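Side-chain contacts in beta-lactamase (Klebsiella pneumoniae, PDB 6KBY), which probably hydrolyses beta-lactams to substituted beta-amino acids, conferring antibiotic resistance, and here holds adenosine monophosphate in its active-site pocket: residues 38-43 / 239-244; 16-21 / 360-365; 77-82 / 182-187; 286-291 / 354-359. All blocks are in the same frame, centred on the assembly; numbering follows the deposited sequence.

Contact 1 (38-43 / 239-244); sequences AVTVNG and RYVQAN
Thr40 OG1 is gripped by the start of the next strand, 44-50, lying within bonding range of both Lys44 O and Asn45 OD1, which can share its single proton, while the amide end of Gln242 approaches from helix 234-244. Gln242 NE2 comes to 3.4 Å from Thr40 OG1, but the angle is too poor for a hydrogen bond. Asn45 links the two side chains instead, its OD1 serving Thr40 and its ND2 serving Gln242 OE1. Separately, a water joins helix to turn: it accepts from Gln242 NE2 at 3.0 Å and donates to Gly43 O at 2.8 Å. A weak bond from Gln242 NE2 to Gln247 OE1 adds a further hold on the amide. The threonine torsion (chi1 -173°) sets OG1 anti to the backbone N, leaving CG2 to face Val241, whose CG1 lies 4.5 Å from it. Gln242 starts off to one side, then its extended chain carries the amide across to the strand. Asn42 and Gly43 both have positive phi, with angles close to a type I' turn, linking strand 34-41 to strand 44-50; this presents Gly43 O to the water. Partners at both OE1 and NE2 fix the rotation of the Gln242 amide. The contact is thus buried but polar: helix and hairpin are coupled by bonds through Asn45 and one water, with little apolar overlap.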
loop_
_atom_site.group_PDB
_atom_site.type_symbol
_atom_site.label_atom_id
_atom_site.label_comp_id
_atom_site.label_asym_id
_atom_site.label_seq_id
_atom_site.Cartn_x
_atom_site.Cartn_y
_atom_site.Cartn_z
ATOM N N ALA A 38 0.105 14.752 2.799
ATOM C CA ALA A 38 1.123 15.210 1.870
ATOM C C ALA A 38 0.513 15.229 0.479
ATOM O O ALA A 38 -0.125 14.250 0.066
ATOM C CB ALA A 38 2.329 14.270 1.902
ATOM N N VAL A 39 0.712 16.337 -0.234
ATOM C CA VAL A 39 0.181 16.530 -1.579
ATOM C C VAL A 39 1.327 16.923 -2.500
ATOM O O VAL A 39 2.174 17.746 -2.133
ATOM C CB VAL A 39 -0.901 17.637 -1.589
ATOM C CG1 VAL A 39 -1.366 17.949 -3.000
ATOM C CG2 VAL A 39 -2.079 17.242 -0.710
ATOM N N THR A 40 1.352 16.349 -3.699
ATOM C CA THR A 40 2.229 16.823 -4.761
ATOM C C THR A 40 1.400 17.235 -5.970
ATOM O O THR A 40 0.445 16.549 -6.348
ATOM C CB THR A 40 3.303 15.783 -5.148
ATOM O OG1 THR A 40 4.227 16.376 -6.070
ATOM C CG2 THR A 40 2.693 14.533 -5.789
ATOM N N VAL A 41 1.755 18.378 -6.551
ATOM C CA VAL A 41 1.169 18.845 -7.806
ATOM C C VAL A 41 2.102 19.897 -8.383
ATOM O O VAL A 41 2.721 20.666 -7.641
ATOM C CB VAL A 41 -0.275 19.377 -7.617
ATOM C CG1 VAL A 41 -0.313 20.513 -6.601
ATOM C CG2 VAL A 41 -0.861 19.830 -8.945
ATOM N N ASN A 42 2.218 19.920 -9.714
ATOM C CA ASN A 42 3.067 20.887 -10.410
ATOM C C ASN A 42 4.525 20.778 -9.966
ATOM O O ASN A 42 5.269 21.764 -9.979
ATOM C CB ASN A 42 2.535 22.317 -10.263
ATOM C CG ASN A 42 3.135 23.277 -11.276
ATOM O OD1 ASN A 42 3.430 22.904 -12.411
ATOM N ND2 ASN A 42 3.322 24.528 -10.859
ATOM N N GLY A 43 4.948 19.580 -9.574
ATOM C CA GLY A 43 6.307 19.367 -9.119
ATOM C C GLY A 43 6.610 19.882 -7.732
ATOM O O GLY A 43 7.771 19.823 -7.310
ATOM N N ARG A 239 7.556 10.918 -1.463
ATOM C CA ARG A 239 8.659 10.580 -2.358
ATOM C C ARG A 239 8.355 9.302 -3.137
ATOM O O ARG A 239 8.603 9.221 -4.344
ATOM C CB ARG A 239 9.953 10.438 -1.559
ATOM C CG ARG A 239 11.159 10.164 -2.429
ATOM C CD ARG A 239 12.479 10.181 -1.667
ATOM N NE ARG A 239 13.545 9.718 -2.545
ATOM C CZ ARG A 239 14.225 10.505 -3.373
ATOM N NH1 ARG A 239 13.969 11.808 -3.423
ATOM N NH2 ARG A 239 15.164 9.989 -4.155
ATOM N N TYR A 240 7.789 8.304 -2.458
ATOM C CA TYR A 240 7.391 7.055 -3.109
ATOM C C TYR A 240 6.368 7.318 -4.204
ATOM O O TYR A 240 6.440 6.729 -5.291
ATOM C CB TYR A 240 6.798 6.147 -2.041
ATOM C CG TYR A 240 6.388 4.734 -2.393
ATOM C CD1 TYR A 240 7.281 3.826 -2.953
ATOM C CD2 TYR A 240 5.124 4.280 -2.046
ATOM C CE1 TYR A 240 6.910 2.512 -3.192
ATOM C CE2 TYR A 240 4.744 2.980 -2.276
ATOM C CZ TYR A 240 5.641 2.099 -2.850
ATOM O OH TYR A 240 5.290 0.783 -3.062
ATOM N N VAL A 241 5.406 8.201 -3.932
ATOM C CA VAL A 241 4.413 8.561 -4.941
ATOM C C VAL A 241 5.079 9.250 -6.130
ATOM O O VAL A 241 4.809 8.922 -7.292
ATOM C CB VAL A 241 3.308 9.422 -4.302
ATOM C CG1 VAL A 241 2.430 10.070 -5.367
ATOM C CG2 VAL A 241 2.472 8.577 -3.347
ATOM N N GLN A 242 5.969 10.212 -5.859
ATOM C CA GLN A 242 6.680 10.878 -6.946
ATOM C C GLN A 242 7.509 9.894 -7.759
ATOM O O GLN A 242 7.574 9.996 -8.991
ATOM C CB GLN A 242 7.567 11.996 -6.397
ATOM C CG GLN A 242 6.805 13.183 -5.861
ATOM C CD GLN A 242 7.628 14.446 -5.958
ATOM O OE1 GLN A 242 8.534 14.668 -5.155
ATOM N NE2 GLN A 242 7.343 15.265 -6.963
ATOM N N ALA A 243 8.180 8.961 -7.086
ATOM C CA ALA A 243 8.965 7.958 -7.800
ATOM C C ALA A 243 8.072 7.105 -8.694
ATOM O O ALA A 243 8.448 6.751 -9.823
ATOM C CB ALA A 243 9.705 7.079 -6.791
ATOM N N ASN A 244 6.881 6.761 -8.198
ATOM C CA ASN A 244 5.891 6.039 -8.985
ATOM C C ASN A 244 5.374 6.845 -10.170
ATOM O O ASN A 244 4.798 6.254 -11.088
ATOM C CB ASN A 244 4.736 5.566 -8.095
ATOM C CG ASN A 244 5.007 4.208 -7.479
ATOM O OD1 ASN A 244 4.876 3.182 -8.150
ATOM N ND2 ASN A 244 5.408 4.188 -6.205
HETATM O O HOH W 1 9.115 17.424 -7.996
#

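Contact 2 (16-21 / 360-365); sequences KDTVDD and YKILSS
Thr18 lays its methyl against Ser365, in the last turn of segment 360-365: CG2 is 3.6 Å from Ser365 OG and 4.0 Å from Ser365 CB. A chi1 of -63° points CG2 away from the backbone N and at the partner helix, while OG1 turns back to hydrogen-bond Lys14 O one turn earlier. A water spans the gap, 2.7 Å from Thr18 OG1 and donating to Ser365 OG at 2.8 Å. The serine hydroxyl spends its own proton on Ile362 O, 2.7 Å from Ser365 OG, in the carbonyl plane and on a lone pair. Ile362 O also accepts from Ser365 N, taking two bonds from the one residue. The deeper half of the contact is purely apolar. Val19 and Ile362 meet at a slant, with Val19 CG2 4.0 Å from Ile362 CD1 and about as near to its CG2 branch. Around this pair, the N-terminal helix 11-30 and the C-terminal helix 352-364 pack side by side against the antiparallel sheet: Val19 touches Tyr48 and Tyr50 of strand 44-50, and Ile362 reaches Ile342 of strand 340-346, with Leu22 of helix 11-30 also against it.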
loop_
_atom_site.group_PDB
_atom_site.type_symbol
_atom_site.label_atom_id
_atom_site.label_comp_id
_atom_site.label_asym_id
_atom_site.label_seq_id
_atom_site.Cartn_x
_atom_site.Cartn_y
_atom_site.Cartn_z
ATOM N N LYS A 16 -3.598 24.571 1.081
ATOM C CA LYS A 16 -3.690 24.426 2.530
ATOM C C LYS A 16 -5.111 24.667 3.017
ATOM O O LYS A 16 -5.607 23.937 3.881
ATOM C CB LYS A 16 -2.710 25.369 3.231
ATOM C CG LYS A 16 -2.738 25.237 4.748
ATOM C CD LYS A 16 -1.665 26.085 5.402
ATOM C CE LYS A 16 -1.574 25.801 6.892
ATOM N NZ LYS A 16 -2.823 26.182 7.615
ATOM N N ASP A 17 -5.788 25.686 2.473
ATOM C CA ASP A 17 -7.169 25.945 2.867
ATOM C C ASP A 17 -8.061 24.758 2.534
ATOM O O ASP A 17 -8.894 24.340 3.349
ATOM C CB ASP A 17 -7.695 27.199 2.167
ATOM C CG ASP A 17 -7.048 28.477 2.665
ATOM O OD1 ASP A 17 -6.421 28.467 3.745
ATOM O OD2 ASP A 17 -7.185 29.506 1.966
ATOM N N THR A 18 -7.921 24.221 1.324
ATOM C CA THR A 18 -8.724 23.066 0.934
ATOM C C THR A 18 -8.491 21.896 1.874
ATOM O O THR A 18 -9.439 21.239 2.323
ATOM C CB THR A 18 -8.390 22.660 -0.499
ATOM O OG1 THR A 18 -8.733 23.735 -1.376
ATOM C CG2 THR A 18 -9.163 21.408 -0.901
ATOM N N VAL A 19 -7.226 21.613 2.176
ATOM C CA VAL A 19 -6.899 20.461 3.014
ATOM C C VAL A 19 -7.363 20.691 4.450
ATOM O O VAL A 19 -8.051 19.847 5.034
ATOM C CB VAL A 19 -5.397 20.129 2.923
ATOM C CG1 VAL A 19 -5.048 18.960 3.839
ATOM C CG2 VAL A 19 -5.001 19.813 1.484
ATOM N N ASP A 20 -7.014 21.847 5.032
ATOM C CA ASP A 20 -7.442 22.171 6.394
ATOM C C ASP A 20 -8.951 22.037 6.545
ATOM O O ASP A 20 -9.447 21.488 7.535
ATOM C CB ASP A 20 -7.072 23.620 6.735
ATOM C CG ASP A 20 -5.599 23.833 7.023
ATOM O OD1 ASP A 20 -4.815 22.868 7.095
ATOM O OD2 ASP A 20 -5.232 25.019 7.212
ATOM N N ASP A 21 -9.702 22.568 5.574
ATOM C CA ASP A 21 -11.156 22.606 5.673
ATOM C C ASP A 21 -11.783 21.224 5.642
ATOM O O ASP A 21 -12.909 21.062 6.124
ATOM C CB ASP A 21 -11.753 23.467 4.561
ATOM C CG ASP A 21 -11.530 24.956 4.783
ATOM O OD1 ASP A 21 -10.980 25.339 5.838
ATOM O OD2 ASP A 21 -11.905 25.743 3.888
ATOM N N TYR A 360 -10.463 12.447 -2.906
ATOM C CA TYR A 360 -11.091 12.840 -4.161
ATOM C C TYR A 360 -11.357 14.340 -4.192
ATOM O O TYR A 360 -11.079 15.011 -5.195
ATOM C CB TYR A 360 -12.384 12.040 -4.338
ATOM C CG TYR A 360 -13.169 12.418 -5.569
ATOM C CD1 TYR A 360 -12.862 11.878 -6.810
ATOM C CD2 TYR A 360 -14.219 13.316 -5.492
ATOM C CE1 TYR A 360 -13.590 12.232 -7.946
ATOM C CE2 TYR A 360 -14.943 13.674 -6.610
ATOM C CZ TYR A 360 -14.627 13.132 -7.828
ATOM O OH TYR A 360 -15.360 13.499 -8.937
ATOM N N LYS A 361 -11.886 14.888 -3.095
ATOM C CA LYS A 361 -12.147 16.322 -3.049
ATOM C C LYS A 361 -10.857 17.120 -3.162
ATOM O O LYS A 361 -10.811 18.144 -3.854
ATOM C CB LYS A 361 -12.895 16.672 -1.770
ATOM C CG LYS A 361 -14.325 16.168 -1.748
ATOM C CD LYS A 361 -14.932 16.408 -0.380
ATOM C CE LYS A 361 -16.390 16.004 -0.315
ATOM N NZ LYS A 361 -16.906 16.096 1.081
ATOM N N ILE A 362 -9.800 16.686 -2.480
ATOM C CA ILE A 362 -8.540 17.419 -2.537
ATOM C C ILE A 362 -7.958 17.387 -3.945
ATOM O O ILE A 362 -7.631 18.433 -4.520
ATOM C CB ILE A 362 -7.549 16.897 -1.485
ATOM C CG1 ILE A 362 -8.057 17.226 -0.084
ATOM C CG2 ILE A 362 -6.172 17.517 -1.707
ATOM C CD1 ILE A 362 -7.288 16.540 1.022
ATOM N N LEU A 363 -7.812 16.195 -4.526
ATOM C CA LEU A 363 -7.205 16.144 -5.852
ATOM C C LEU A 363 -8.062 16.870 -6.887
ATOM O O LEU A 363 -7.533 17.535 -7.784
ATOM C CB LEU A 363 -6.906 14.703 -6.264
ATOM C CG LEU A 363 -5.820 13.966 -5.460
ATOM C CD1 LEU A 363 -5.430 12.670 -6.154
ATOM C CD2 LEU A 363 -4.589 14.828 -5.207
ATOM N N SER A 364 -9.386 16.788 -6.764
ATOM C CA SER A 364 -10.243 17.474 -7.725
ATOM C C SER A 364 -10.088 18.990 -7.660
ATOM O O SER A 364 -10.378 19.675 -8.648
ATOM C CB SER A 364 -11.702 17.059 -7.526
ATOM O OG SER A 364 -11.866 15.668 -7.754
ATOM N N SER A 365 -9.624 19.532 -6.531
ATOM C CA SER A 365 -9.449 20.970 -6.372
ATOM C C SER A 365 -8.189 21.506 -7.042
ATOM O O SER A 365 -8.029 22.732 -7.117
ATOM C CB SER A 365 -9.403 21.324 -4.880
ATOM O OG SER A 365 -8.124 21.053 -4.318
HETATM O O HOH W 2 -6.981 23.376 -3.353
#

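Contact 3 (77-82 / 182-187); sequences AATLAS and KTLLPQ
Leu184 meets Thr79 and Leu80 in a helix-helix contact within the helical part of the serine beta-lactamase fold, where helix 72-86 begins just after Ser71, the residue bonded covalently to AMP. Along 182-187, the helix first widens into a pi-type turn at Lys182 to Leu184. Thr183 already turns CB toward the other helix, but the next residue does the touching. Leu184, its chi1 trans at -179°, extends the isobutyl group across the gap at about a right angle to the Thr79 side chain. Both methyls lie on Thr79, CD1 closer to its methyl and CD2 over CG2 and CB, while Leu184 CD2 also reaches Leu80 N at 4.3 Å. Met256 of helix 255-262 lies against Leu184 as well. Leu185 packs back on Ile180 of its own helix. Pro186 has no N-H to give to the preceding turn, and the helix kinks there; the regular pattern resumes with Gln187 N bonded to Thr183 O at 3.1 Å, while Gln187 NE2 makes a weak bond to Tyr83 OH. On the opposing helix, with Thr79 OG1 turned back to Thr75 O, the Thr79 methyl points outward, Thr79 CG2 lying 3.8 Å from Leu184 CD1.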
loop_
_atom_site.group_PDB
_atom_site.type_symbol
_atom_site.label_atom_id
_atom_site.label_comp_id
_atom_site.label_asym_id
_atom_site.label_seq_id
_atom_site.Cartn_x
_atom_site.Cartn_y
_atom_site.Cartn_z
ATOM N N ALA A 77 5.936 -4.958 -1.146
ATOM C CA ALA A 77 6.157 -6.342 -1.549
ATOM C C ALA A 77 6.058 -6.482 -3.064
ATOM O O ALA A 77 6.871 -7.177 -3.688
ATOM C CB ALA A 77 5.157 -7.265 -0.848
ATOM N N ALA A 78 5.079 -5.812 -3.676
ATOM C CA ALA A 78 4.950 -5.842 -5.129
ATOM C C ALA A 78 6.125 -5.155 -5.807
ATOM O O ALA A 78 6.629 -5.648 -6.825
ATOM C CB ALA A 78 3.635 -5.199 -5.566
ATOM N N THR A 79 6.549 -3.996 -5.293
ATOM C CA THR A 79 7.701 -3.330 -5.888
ATOM C C THR A 79 8.934 -4.223 -5.825
ATOM O O THR A 79 9.707 -4.290 -6.784
ATOM C CB THR A 79 7.944 -1.976 -5.213
ATOM O OG1 THR A 79 6.783 -1.148 -5.365
ATOM C CG2 THR A 79 9.128 -1.257 -5.851
ATOM N N LEU A 80 9.108 -4.950 -4.718
ATOM C CA LEU A 80 10.233 -5.876 -4.619
ATOM C C LEU A 80 10.117 -7.007 -5.632
ATOM O O LEU A 80 11.106 -7.364 -6.284
ATOM C CB LEU A 80 10.343 -6.429 -3.197
ATOM C CG LEU A 80 11.620 -7.246 -2.969
ATOM C CD1 LEU A 80 12.854 -6.347 -2.956
ATOM C CD2 LEU A 80 11.523 -8.065 -1.689
ATOM N N ALA A 81 8.924 -7.587 -5.778
ATOM C CA ALA A 81 8.741 -8.637 -6.778
ATOM C C ALA A 81 8.998 -8.112 -8.182
ATOM O O ALA A 81 9.611 -8.798 -9.012
ATOM C CB ALA A 81 7.332 -9.218 -6.673
ATOM N N SER A 82 8.538 -6.892 -8.464
ATOM C CA SER A 82 8.775 -6.288 -9.765
ATOM C C SER A 82 10.262 -6.035 -9.984
ATOM O O SER A 82 10.781 -6.242 -11.090
ATOM C CB SER A 82 7.968 -4.996 -9.857
ATOM O OG SER A 82 8.075 -4.433 -11.142
ATOM N N LYS A 182 17.518 -2.898 3.430
ATOM C CA LYS A 182 18.871 -2.717 2.916
ATOM C C LYS A 182 18.918 -2.423 1.426
ATOM O O LYS A 182 19.858 -1.760 0.975
ATOM C CB LYS A 182 19.744 -3.941 3.212
ATOM C CG LYS A 182 19.926 -4.234 4.682
ATOM C CD LYS A 182 20.832 -3.217 5.338
ATOM C CE LYS A 182 20.986 -3.532 6.810
ATOM N NZ LYS A 182 21.973 -2.641 7.472
ATOM N N THR A 183 17.939 -2.885 0.644
ATOM C CA THR A 183 17.928 -2.641 -0.796
ATOM C C THR A 183 16.837 -1.667 -1.228
ATOM O O THR A 183 17.146 -0.599 -1.762
ATOM C CB THR A 183 17.846 -3.951 -1.595
ATOM O OG1 THR A 183 19.036 -4.713 -1.366
ATOM C CG2 THR A 183 17.726 -3.656 -3.089
ATOM N N LEU A 184 15.563 -1.992 -0.998
ATOM C CA LEU A 184 14.487 -1.260 -1.661
ATOM C C LEU A 184 14.328 0.151 -1.107
ATOM O O LEU A 184 14.406 1.133 -1.855
ATOM C CB LEU A 184 13.174 -2.033 -1.573
ATOM C CG LEU A 184 12.020 -1.309 -2.273
ATOM C CD1 LEU A 184 12.284 -1.137 -3.758
ATOM C CD2 LEU A 184 10.690 -2.003 -2.039
ATOM N N LEU A 185 14.073 0.277 0.195
ATOM C CA LEU A 185 13.883 1.610 0.758
ATOM C C LEU A 185 15.106 2.500 0.575
ATOM O O LEU A 185 14.928 3.673 0.205
ATOM C CB LEU A 185 13.411 1.530 2.218
ATOM C CG LEU A 185 12.081 0.802 2.438
ATOM C CD1 LEU A 185 11.824 0.594 3.917
ATOM C CD2 LEU A 185 10.927 1.559 1.788
ATOM N N PRO A 186 16.342 2.031 0.791
ATOM C CA PRO A 186 17.492 2.904 0.506
ATOM C C PRO A 186 17.567 3.361 -0.940
ATOM O O PRO A 186 17.843 4.540 -1.190
ATOM C CB PRO A 186 18.695 2.045 0.920
ATOM C CG PRO A 186 18.150 1.152 1.982
ATOM C CD PRO A 186 16.756 0.818 1.520
ATOM N N GLN A 187 17.324 2.467 -1.902
ATOM C CA GLN A 187 17.382 2.858 -3.311
ATOM C C GLN A 187 16.290 3.860 -3.669
ATOM O O GLN A 187 16.468 4.669 -4.592
ATOM C CB GLN A 187 17.291 1.631 -4.222
ATOM C CG GLN A 187 18.561 0.794 -4.319
ATOM C CD GLN A 187 18.538 -0.148 -5.514
ATOM O OE1 GLN A 187 18.010 0.188 -6.576
ATOM N NE2 GLN A 187 19.110 -1.334 -5.346
#

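Contact 4 (286-291 / 354-359); sequences VSLPNL and QRVTVA
Two leucines one helical turn apart, Leu288 and Leu291, face Val356 and Thr357 in different postures. Leu291 meets Val356 at a slant, the CG-CD2 edge of the leucine lying on one valine branch: Leu291 CG and Val356 CG1 are only 3.5 Å apart, tighter than usual carbon contact, and Leu291 CD2 is equally near that CG1. The valine torsion (chi1 168°) swings CG1 out toward the leucine. Leu288 instead crosses Thr357 at about a right angle. Its CD1 lies 4.1 Å from Thr357 OG1 and its CD2 is 4.2 Å from Thr357 CG2; the hydroxyl bonds Asp353 O, and toward the leucine it offers only van der Waals contact. Leu288 CD1 also reaches Val356 CG1 at 4.3 Å, joining the two pairs. Ser287 caps the helix that carries both leucines, with Asn290 N donating to Ser287 OG at 3.1 Å and 163°. Helix 288-294 packs against helix 352-364 beside the sheet: Leu291 also touches Trp318 and Asn320 of strand 317-325, Val356 rests on Tyr331 of strand 328-335, and the neighbouring Val358 turns to Leu22 and Ile23 of helix 11-30.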
loop_
_atom_site.group_PDB
_atom_site.type_symbol
_atom_site.label_atom_id
_atom_site.label_comp_id
_atom_site.label_asym_id
_atom_site.label_seq_id
_atom_site.Cartn_x
_atom_site.Cartn_y
_atom_site.Cartn_z
ATOM N N VAL A 286 -12.336 9.754 -12.807
ATOM C CA VAL A 286 -13.056 8.692 -12.118
ATOM C C VAL A 286 -14.188 9.322 -11.325
ATOM O O VAL A 286 -14.055 10.442 -10.821
ATOM C CB VAL A 286 -12.122 7.838 -11.233
ATOM C CG1 VAL A 286 -11.430 8.710 -10.207
ATOM C CG2 VAL A 286 -12.886 6.688 -10.571
ATOM N N SER A 287 -15.318 8.627 -11.260
ATOM C CA SER A 287 -16.418 9.126 -10.453
ATOM C C SER A 287 -16.222 8.692 -9.010
ATOM O O SER A 287 -15.684 7.614 -8.730
ATOM C CB SER A 287 -17.760 8.599 -10.957
ATOM O OG SER A 287 -18.002 7.269 -10.517
ATOM N N LEU A 288 -16.648 9.548 -8.091
ATOM C CA LEU A 288 -16.615 9.156 -6.687
ATOM C C LEU A 288 -17.381 7.866 -6.413
ATOM O O LEU A 288 -16.841 7.004 -5.696
ATOM C CB LEU A 288 -17.054 10.322 -5.795
ATOM C CG LEU A 288 -16.986 10.055 -4.293
ATOM C CD1 LEU A 288 -15.589 9.629 -3.871
ATOM C CD2 LEU A 288 -17.427 11.289 -3.520
ATOM N N PRO A 289 -18.594 7.646 -6.944
ATOM C CA PRO A 289 -19.272 6.368 -6.658
ATOM C C PRO A 289 -18.461 5.144 -7.042
ATOM O O PRO A 289 -18.418 4.171 -6.280
ATOM C CB PRO A 289 -20.580 6.480 -7.453
ATOM C CG PRO A 289 -20.842 7.947 -7.507
ATOM C CD PRO A 289 -19.484 8.582 -7.662
ATOM N N ASN A 290 -17.807 5.163 -8.205
ATOM C CA ASN A 290 -17.027 4.001 -8.616
ATOM C C ASN A 290 -15.778 3.835 -7.763
ATOM O O ASN A 290 -15.364 2.710 -7.467
ATOM C CB ASN A 290 -16.669 4.099 -10.096
ATOM C CG ASN A 290 -17.864 3.870 -10.998
ATOM O OD1 ASN A 290 -18.874 3.304 -10.576
ATOM N ND2 ASN A 290 -17.752 4.297 -12.247
ATOM N N LEU A 291 -15.164 4.943 -7.360
ATOM C CA LEU A 291 -13.997 4.862 -6.494
ATOM C C LEU A 291 -14.369 4.290 -5.131
ATOM O O LEU A 291 -13.619 3.494 -4.555
ATOM C CB LEU A 291 -13.380 6.251 -6.355
ATOM C CG LEU A 291 -11.997 6.314 -5.716
ATOM C CD1 LEU A 291 -11.011 5.436 -6.466
ATOM C CD2 LEU A 291 -11.516 7.757 -5.667
ATOM N N GLN A 354 -14.466 7.584 3.961
ATOM C CA GLN A 354 -14.066 8.948 4.289
ATOM C C GLN A 354 -12.680 9.275 3.747
ATOM O O GLN A 354 -12.453 10.388 3.256
ATOM C CB GLN A 354 -14.109 9.160 5.797
ATOM C CG GLN A 354 -15.493 9.046 6.385
ATOM C CD GLN A 354 -15.470 9.315 7.862
ATOM O OE1 GLN A 354 -15.525 10.464 8.290
ATOM N NE2 GLN A 354 -15.355 8.260 8.650
ATOM N N ARG A 355 -11.734 8.333 3.845
ATOM C CA ARG A 355 -10.404 8.568 3.283
ATOM C C ARG A 355 -10.504 8.877 1.800
ATOM O O ARG A 355 -9.913 9.845 1.301
ATOM C CB ARG A 355 -9.525 7.325 3.461
ATOM C CG ARG A 355 -9.448 6.808 4.875
ATOM C CD ARG A 355 -8.539 5.598 4.989
ATOM N NE ARG A 355 -8.874 4.829 6.181
ATOM C CZ ARG A 355 -8.318 3.662 6.501
ATOM N NH1 ARG A 355 -7.375 3.132 5.727
ATOM N NH2 ARG A 355 -8.714 3.026 7.598
ATOM N N VAL A 356 -11.248 8.043 1.078
ATOM C CA VAL A 356 -11.354 8.168 -0.368
ATOM C C VAL A 356 -12.063 9.460 -0.751
ATOM O O VAL A 356 -11.655 10.157 -1.687
ATOM C CB VAL A 356 -12.091 6.931 -0.906
ATOM C CG1 VAL A 356 -12.481 7.138 -2.352
ATOM C CG2 VAL A 356 -11.242 5.675 -0.707
ATOM N N THR A 357 -13.136 9.793 -0.035
ATOM C CA THR A 357 -13.898 10.997 -0.353
ATOM C C THR A 357 -13.054 12.254 -0.152
ATOM O O THR A 357 -13.041 13.160 -0.997
ATOM C CB THR A 357 -15.172 11.038 0.497
ATOM O OG1 THR A 357 -16.003 9.917 0.171
ATOM C CG2 THR A 357 -15.942 12.332 0.247
ATOM N N VAL A 358 -12.342 12.330 0.973
ATOM C CA VAL A 358 -11.483 13.482 1.228
ATOM C C VAL A 358 -10.399 13.595 0.161
ATOM O O VAL A 358 -10.149 14.677 -0.382
ATOM C CB VAL A 358 -10.904 13.411 2.652
ATOM C CG1 VAL A 358 -9.789 14.422 2.829
ATOM C CG2 VAL A 358 -12.004 13.649 3.679
ATOM N N ALA A 359 -9.758 12.471 -0.173
ATOM C CA ALA A 359 -8.721 12.497 -1.199
ATOM C C ALA A 359 -9.282 12.948 -2.544
ATOM O O ALA A 359 -8.643 13.720 -3.270
ATOM C CB ALA A 359 -8.086 11.114 -1.328
#

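Contacts 2 and 4 share helix 352-364, their centres 13 Å apart, and meet where Tyr360 CB lies 4.0 Å from Leu288 CD1. Contact 1 reaches this group through strand 34-41, with Val39 CG2 4.2 Å from Ile362 CG2, and on its helix side touches contact 3 where Tyr240 OH packs 3.4 Å from Thr79 OG1. It therefore connects the sheet-and-terminal-helix region to the helical region; contacts 2 and 3 lie 31 Å apart between centres. In contact 4 the Val356 side chain is about 12 Å from AMP, and adjacent Arg355 hydrogen-bonds Ser324, an AMP-binding residue.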